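Local coordinates for gene 2 protein (Enterobacteria phage Sf6, PDB 5C12), which probably cuts viral DNA during packaging as the large terminase subunit, of which this chain is the metal-binding nuclease domain, at residues A86-A89 / T90-I94; A110-R113 / R114-T117; E232-A236 / V237-Q241. The protein carries 1 engineered substitution. One frame throughout, in Å; residues are numbered along the deposited sequence. Where two conformers were deposited one is given.

Contact 1 (A86-A89 / T90-I94); sequences ADWA and TSLAI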
loop_
_atom_site.group_PDB
_atom_site.type_symbol
_atom_site.label_atom_id
_atom_site.label_comp_id
_atom_site.label_asym_id
_atom_site.label_seq_id
_atom_site.Cartn_x
_atom_site.Cartn_y
_atom_site.Cartn_z
ATOM N N ALA A 86 -15.131 2.141 -7.679
ATOM C CA ALA A 86 -14.294 3.284 -8.004
ATOM C C ALA A 86 -14.951 4.594 -7.552
ATOM O O ALA A 86 -14.268 5.528 -7.164
ATOM C CB ALA A 86 -13.998 3.312 -9.510
ATOM N N ASP A 87 -16.269 4.670 -7.615
ATOM C CA ASP A 87 -16.981 5.846 -7.100
ATOM C C ASP A 87 -16.724 5.977 -5.600
ATOM O O ASP A 87 -16.427 7.051 -5.078
ATOM C CB ASP A 87 -18.470 5.723 -7.327
ATOM C CG ASP A 87 -19.223 6.961 -6.890
ATOM O OD1 ASP A 87 -18.798 8.075 -7.270
ATOM O OD2 ASP A 87 -20.233 6.825 -6.165
ATOM N N TRP A 88 -16.835 4.855 -4.907
ATOM C CA TRP A 88 -16.577 4.820 -3.473
ATOM C C TRP A 88 -15.168 5.297 -3.131
ATOM O O TRP A 88 -14.968 6.151 -2.255
ATOM C CB TRP A 88 -16.839 3.395 -2.982
ATOM C CG TRP A 88 -16.258 3.071 -1.609
ATOM C CD1 TRP A 88 -16.744 3.477 -0.392
ATOM C CD2 TRP A 88 -15.142 2.234 -1.337
ATOM N NE1 TRP A 88 -15.961 2.958 0.617
ATOM C CE2 TRP A 88 -14.987 2.183 0.066
ATOM C CE3 TRP A 88 -14.235 1.528 -2.134
ATOM C CZ2 TRP A 88 -13.970 1.464 0.672
ATOM C CZ3 TRP A 88 -13.234 0.824 -1.526
ATOM C CH2 TRP A 88 -13.100 0.808 -0.133
ATOM N N ALA A 89 -14.167 4.748 -3.818
ATOM C CA ALA A 89 -12.783 5.030 -3.491
ATOM C C ALA A 89 -12.381 6.448 -3.856
ATOM O O ALA A 89 -11.659 7.105 -3.120
ATOM C CB ALA A 89 -11.888 4.058 -4.197
ATOM N N THR A 90 -12.853 6.926 -5.005
ATOM C CA THR A 90 -12.527 8.291 -5.396
ATOM C C THR A 90 -13.219 9.297 -4.486
ATOM O O THR A 90 -12.661 10.342 -4.171
ATOM C CB THR A 90 -12.858 8.589 -6.888
ATOM O OG1 THR A 90 -14.231 8.309 -7.179
ATOM C CG2 THR A 90 -11.946 7.751 -7.800
ATOM N N SER A 91 -14.435 8.986 -4.053
ATOM C CA SER A 91 -15.109 9.842 -3.083
ATOM C C SER A 91 -14.347 9.877 -1.761
ATOM O O SER A 91 -14.212 10.932 -1.156
ATOM C CB SER A 91 -16.542 9.385 -2.876
ATOM O OG SER A 91 -17.317 9.742 -4.009
ATOM N N LEU A 92 -13.826 8.741 -1.312
ATOM C CA LEU A 92 -12.956 8.742 -0.122
ATOM C C LEU A 92 -11.708 9.600 -0.329
ATOM O O LEU A 92 -11.305 10.347 0.560
ATOM C CB LEU A 92 -12.566 7.322 0.315
ATOM C CG LEU A 92 -13.675 6.519 1.008
ATOM C CD1 LEU A 92 -13.162 5.107 1.232
ATOM C CD2 LEU A 92 -14.094 7.174 2.308
ATOM N N ALA A 93 -11.098 9.506 -1.506
ATOM C CA ALA A 93 -9.914 10.294 -1.794
ATOM C C ALA A 93 -10.232 11.789 -1.702
ATOM O O ALA A 93 -9.450 12.586 -1.167
ATOM C CB ALA A 93 -9.366 9.936 -3.175
ATOM N N ILE A 94 -11.374 12.184 -2.245
ATOM C CA ILE A 94 -11.807 13.553 -2.108
ATOM C C ILE A 94 -12.008 13.935 -0.635
ATOM O O ILE A 94 -11.531 14.985 -0.191
ATOM C CB ILE A 94 -13.075 13.782 -2.942
ATOM C CG1 ILE A 94 -12.711 13.684 -4.422
ATOM C CG2 ILE A 94 -13.717 15.139 -2.620
ATOM C CD1 ILE A 94 -13.913 13.493 -5.297
HETATM O O HOH W 1 -16.419 9.886 -6.707
#
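Successive turns of helix 82-95 meet here, with T90, S91 and L92 reaching back to A86, D87 and W88 on a helix that packs against the central sheet. The carbonyl of A86 is gripped twice: T90 N binds A86 O at 2.9 Å, and the hydroxyl OG1 of T90 donates to A86 O at 2.8 Å. A chi1 of 56° puts this hydroxyl between the backbone N and the carbonyl carbon, facing the preceding turn. Threonine suits the buried spot because its OG1 proton is spent on A86 O while the side chain packs on Y101, A119 and F120. A water then ties three side chains together, donating to D87 OD1 at 3.0 Å and to T90 OG1 at 2.7 Å, while also bonding S91 OG at 2.8 Å. D87 and S91, both polar and exposed, fit this wetter flank. On another flank W88 and L92 are hydrophobic partners one turn apart. The CD1 methyl of L92 sits 3.4 Å above the indole plane, offset toward the NE1-CE2-CZ2 rim and 3.6 Å from W88 NE1. Y63 of strand 61-67 touches both side chains, and Y101 of strand 100-104 also touches A89 and A93, where small residues allow close approach to the sheet. An amphipathic helix packed on a mixed sheet next to strands 61-67 and 100-104 is consistent with the RNase H-like fold of terminase nuclease domains.

Contact 2 (A110-R113 / R114-T117); sequences AGLR and RQTT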
loop_
_atom_site.group_PDB
_atom_site.type_symbol
_atom_site.label_atom_id
_atom_site.label_comp_id
_atom_site.label_asym_id
_atom_site.label_seq_id
_atom_site.Cartn_x
_atom_site.Cartn_y
_atom_site.Cartn_z
ATOM N N ALA A 110 -8.382 -2.275 -15.101
ATOM C CA ALA A 110 -7.645 -1.680 -16.213
ATOM C C ALA A 110 -8.422 -0.608 -16.980
ATOM O O ALA A 110 -7.825 0.216 -17.678
ATOM C CB ALA A 110 -7.182 -2.768 -17.175
ATOM N N GLY A 111 -9.746 -0.606 -16.876
ATOM C CA GLY A 111 -10.551 0.326 -17.646
ATOM C C GLY A 111 -11.104 1.514 -16.880
ATOM O O GLY A 111 -11.947 2.249 -17.417
ATOM N N LEU A 112 -10.635 1.716 -15.649
ATOM C CA LEU A 112 -11.224 2.714 -14.755
ATOM C C LEU A 112 -10.697 4.143 -14.899
ATOM O O LEU A 112 -11.130 5.030 -14.168
ATOM C CB LEU A 112 -11.025 2.279 -13.299
ATOM C CG LEU A 112 -11.829 1.042 -12.908
ATOM C CD1 LEU A 112 -11.473 0.613 -11.487
ATOM C CD2 LEU A 112 -13.308 1.323 -13.019
ATOM N N ARG A 113 -9.805 4.426 -15.841
ATOM C CA ARG A 113 -9.217 5.762 -15.850
ATOM C C ARG A 113 -10.245 6.842 -16.187
ATOM O O ARG A 113 -10.246 7.880 -15.556
ATOM C CB ARG A 113 -8.004 5.901 -16.773
ATOM C CG ARG A 113 -7.387 7.282 -16.607
ATOM C CD ARG A 113 -6.097 7.568 -17.367
ATOM N NE ARG A 113 -5.575 8.860 -16.912
ATOM C CZ ARG A 113 -4.856 9.031 -15.804
ATOM N NH1 ARG A 113 -4.490 7.992 -15.094
ATOM N NH2 ARG A 113 -4.454 10.237 -15.447
ATOM N N ARG A 114 -11.117 6.616 -17.166
ATOM C CA ARG A 114 -12.093 7.646 -17.505
ATOM C C ARG A 114 -12.975 7.999 -16.301
ATOM O O ARG A 114 -13.163 9.170 -15.974
ATOM C CB ARG A 114 -12.954 7.203 -18.695
ATOM C CG ARG A 114 -14.086 8.131 -18.973
ATOM C CD ARG A 114 -15.017 7.570 -20.077
ATOM N NE ARG A 114 -16.371 7.682 -19.570
ATOM C CZ ARG A 114 -17.186 6.666 -19.345
ATOM N NH1 ARG A 114 -16.846 5.424 -19.675
ATOM N NH2 ARG A 114 -18.401 6.901 -18.882
ATOM N N GLN A 115 -13.495 6.987 -15.616
ATOM C CA GLN A 115 -14.365 7.234 -14.483
ATOM C C GLN A 115 -13.598 7.935 -13.380
ATOM O O GLN A 115 -14.110 8.824 -12.702
ATOM C CB GLN A 115 -14.951 5.930 -13.958
ATOM C CG GLN A 115 -15.820 6.124 -12.735
ATOM C CD GLN A 115 -16.372 4.826 -12.198
ATOM O OE1 GLN A 115 -16.178 3.756 -12.787
ATOM N NE2 GLN A 115 -17.097 4.915 -11.089
ATOM N N THR A 116 -12.361 7.516 -13.185
ATOM C CA THR A 116 -11.539 8.097 -12.145
ATOM C C THR A 116 -11.258 9.563 -12.410
ATOM O O THR A 116 -11.421 10.403 -11.517
ATOM C CB THR A 116 -10.249 7.312 -11.999
ATOM O OG1 THR A 116 -10.571 5.957 -11.662
ATOM C CG2 THR A 116 -9.370 7.910 -10.948
ATOM N N THR A 117 -10.865 9.890 -13.639
ATOM C CA THR A 117 -10.584 11.284 -13.959
ATOM C C THR A 117 -11.854 12.144 -13.922
ATOM O O THR A 117 -11.813 13.285 -13.473
ATOM C CB THR A 117 -9.830 11.432 -15.298
ATOM O OG1 THR A 117 -10.580 10.824 -16.343
ATOM C CG2 THR A 117 -8.466 10.777 -15.200
HETATM O O HOH W 2 -13.658 4.316 -16.743
HETATM O O HOH W 3 -11.061 4.552 -19.262
#
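From L112 to T116 the chain passes out of the loop and into helix 113-119, T116 N closing on L112 O at 2.9 Å and T117 N on R113 O at 2.8 Å. The amides of R114 and Q115 each bond a water that also bridges to G111 O. L112 O takes a further proton from T116 OG1 at 2.7 Å, this donor standing above the carbonyl plane, so this one oxygen receives both the amide and the hydroxyl of T116. Threonine suits this buried position, since its hydroxyl spends its proton on the helix backbone. The hydroxyl of T117 has a choice, lying 3.1 Å from R113 O and equally far from R114 O. Its methyl CG2 lies over one face of the R113 guanidinium, 3.9 Å from R113 NE in one of the two conformers of that arginine. L112 and Q115 run side by side, L112 CD2 being 3.8 Å from Q115 OE1. With CG anti to the backbone N (chi1 177°) and the chain extended beyond it, Q115 reaches N83 O with its NE2, a span that suits glutamine. R114 forms a salt bridge to E118 further along its own helix. Apolar L112 is buried against I82, N83 and A86 of helix 82-95 and W103 of strand 100-104, T116 touches Y101 of that strand, and exposed R113 has the length to reach A127 O of strand 126-130.

Contact 3 (E232-A236 / V237-Q241); sequences ELMTA and VEMKQ. Engineered in segment 232-236: A236 (natural residue Lys).
A236, an engineered alanine where the natural protein has lysine, has its short side chain about 3 Å from that of D55 and near the bound magnesium ion. It begins helix 236-243, and its O accepts from K240 N at 2.9 Å. Just before it, T235 is the N-cap and trades bonds with E238. T235 OG1 accepts from E238 N at 3.1 Å, and E238 OE1 accepts from T235 N at 2.9 Å, almost straight (170°) and through the lone pair pointing away from the other carboxylate oxygen. T235 has chi1 61°, which holds the hydroxyl over the start of the helix. Threonine fits because its hydroxyl stands in for the carbonyl that the first turn lacks. Glutamate fits because CG, set beside the backbone N, sends the chain toward T235, and its length then brings OE1 to T235 N. The other oxygen of E238 has its own partner, a salt bridge from OE2 to K224. T235 also starts the regular pattern of the helix, its O receiving M239 N at 2.9 Å in the carbonyl plane. On the buried side of the first turn, M234 bends at chi3 (52°) to lay its CE methyl 3.3 Å from M239 N and 3.9 Å from M239 CG. Flexible, apolar methionines suit this buried position, where M239 also touches I245. The exchange between T235 and E238 is a classic capping box, here fixing the start of a helix next to the metal-binding acidic cluster that contains D52 and D252.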
loop_
_atom_site.group_PDB
_atom_site.type_symbol
_atom_site.label_atom_id
_atom_site.label_comp_id
_atom_site.label_asym_id
_atom_site.label_seq_id
_atom_site.Cartn_x
_atom_site.Cartn_y
_atom_site.Cartn_z
ATOM N N GLU A 232 10.613 -11.294 -5.217
ATOM C CA GLU A 232 9.327 -11.424 -5.861
ATOM C C GLU A 232 8.355 -11.971 -4.816
ATOM O O GLU A 232 8.751 -12.760 -3.959
ATOM C CB GLU A 232 9.415 -12.370 -7.059
ATOM C CG GLU A 232 8.144 -12.429 -7.883
ATOM C CD GLU A 232 8.217 -13.399 -9.058
ATOM O OE1 GLU A 232 9.263 -14.058 -9.271
ATOM O OE2 GLU A 232 7.185 -13.520 -9.755
ATOM N N LEU A 233 7.106 -11.537 -4.884
ATOM C CA LEU A 233 6.080 -11.958 -3.928
ATOM C C LEU A 233 5.073 -12.905 -4.565
ATOM O O LEU A 233 4.895 -12.911 -5.776
ATOM C CB LEU A 233 5.357 -10.738 -3.387
ATOM C CG LEU A 233 6.300 -9.766 -2.688
ATOM C CD1 LEU A 233 5.524 -8.528 -2.286
ATOM C CD2 LEU A 233 6.991 -10.398 -1.495
ATOM N N MET A 234 4.424 -13.720 -3.748
ATOM C CA MET A 234 3.321 -14.526 -4.231
ATOM C C MET A 234 2.216 -13.596 -4.696
ATOM O O MET A 234 1.954 -12.552 -4.088
ATOM C CB MET A 234 2.767 -15.420 -3.122
ATOM C CG MET A 234 3.678 -16.533 -2.672
ATOM S SD MET A 234 2.861 -17.604 -1.467
ATOM C CE MET A 234 1.347 -18.017 -2.311
ATOM N N THR A 235 1.562 -13.980 -5.786
ATOM C CA THR A 235 0.399 -13.254 -6.262
ATOM C C THR A 235 -0.811 -13.654 -5.421
ATOM O O THR A 235 -0.784 -14.679 -4.721
ATOM C CB THR A 235 0.078 -13.635 -7.708
ATOM O OG1 THR A 235 -0.204 -15.038 -7.774
ATOM C CG2 THR A 235 1.250 -13.310 -8.622
ATOM N N ALA A 236 -1.866 -12.849 -5.497
ATOM C CA ALA A 236 -3.119 -13.186 -4.834
ATOM C C ALA A 236 -3.611 -14.567 -5.262
ATOM O O ALA A 236 -4.075 -15.346 -4.443
ATOM C CB ALA A 236 -4.180 -12.132 -5.136
ATOM N N VAL A 237 -3.509 -14.876 -6.551
ATOM C CA VAL A 237 -4.019 -16.148 -7.046
ATOM C C VAL A 237 -3.260 -17.296 -6.398
ATOM O O VAL A 237 -3.848 -18.290 -5.971
ATOM C CB VAL A 237 -3.929 -16.252 -8.582
ATOM C CG1 VAL A 237 -4.251 -17.668 -9.033
ATOM C CG2 VAL A 237 -4.884 -15.267 -9.229
ATOM N N GLU A 238 -1.950 -17.133 -6.282
ATOM C CA GLU A 238 -1.128 -18.140 -5.638
ATOM C C GLU A 238 -1.456 -18.265 -4.155
ATOM O O GLU A 238 -1.528 -19.369 -3.619
ATOM C CB GLU A 238 0.342 -17.802 -5.828
ATOM C CG GLU A 238 0.806 -17.962 -7.257
ATOM C CD GLU A 238 2.237 -17.523 -7.456
ATOM O OE1 GLU A 238 2.614 -16.441 -6.951
ATOM O OE2 GLU A 238 2.988 -18.264 -8.124
ATOM N N MET A 239 -1.648 -17.131 -3.490
ATOM C CA MET A 239 -1.959 -17.146 -2.064
ATOM C C MET A 239 -3.238 -17.931 -1.837
ATOM O O MET A 239 -3.340 -18.718 -0.897
ATOM C CB MET A 239 -2.118 -15.731 -1.526
ATOM C CG MET A 239 -0.838 -14.920 -1.537
ATOM S SD MET A 239 -1.102 -13.187 -1.099
ATOM C CE MET A 239 -1.368 -13.328 0.662
ATOM N N LYS A 240 -4.209 -17.706 -2.713
ATOM C CA LYS A 240 -5.508 -18.364 -2.631
ATOM C C LYS A 240 -5.382 -19.869 -2.829
ATOM O O LYS A 240 -5.830 -20.668 -2.005
ATOM C CB LYS A 240 -6.421 -17.792 -3.711
ATOM C CG LYS A 240 -7.914 -17.985 -3.474
ATOM C CD LYS A 240 -8.590 -16.662 -3.119
ATOM C CE LYS A 240 -8.328 -15.583 -4.173
ATOM N NZ LYS A 240 -8.776 -14.244 -3.731
ATOM N N GLN A 241 -4.762 -20.256 -3.935
ATOM C CA GLN A 241 -4.775 -21.649 -4.350
ATOM C C GLN A 241 -3.810 -22.496 -3.530
ATOM O O GLN A 241 -4.086 -23.656 -3.248
ATOM C CB GLN A 241 -4.462 -21.750 -5.844
ATOM C CG GLN A 241 -5.478 -21.025 -6.723
ATOM C CD GLN A 241 -5.115 -21.057 -8.197
ATOM O OE1 GLN A 241 -3.968 -21.320 -8.562
ATOM N NE2 GLN A 241 -6.096 -20.790 -9.054
#

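Contacts 1 and 2 are neighbours, their centres 12 Å apart, and they join helix 82-95 to helix 113-119. Between them A86 CB lies 3.8 Å from Q115 NE2, while the methyls T90 CG2 and T116 CG2 meet at 4.1 Å. Contact 3 stands apart, its centre 27 Å from that of contact 1 and 26 Å from that of contact 2. The magnesium site, made by D52 and D252, is the common reference: a bound ion is about 5 Å from the side chain of A236, about 10 Å from that of L112 and about 12 Å from that of W88. Contact 3 therefore borders the nuclease site, whereas contacts 1 and 2 lie on two helices packed against each other further from the ion.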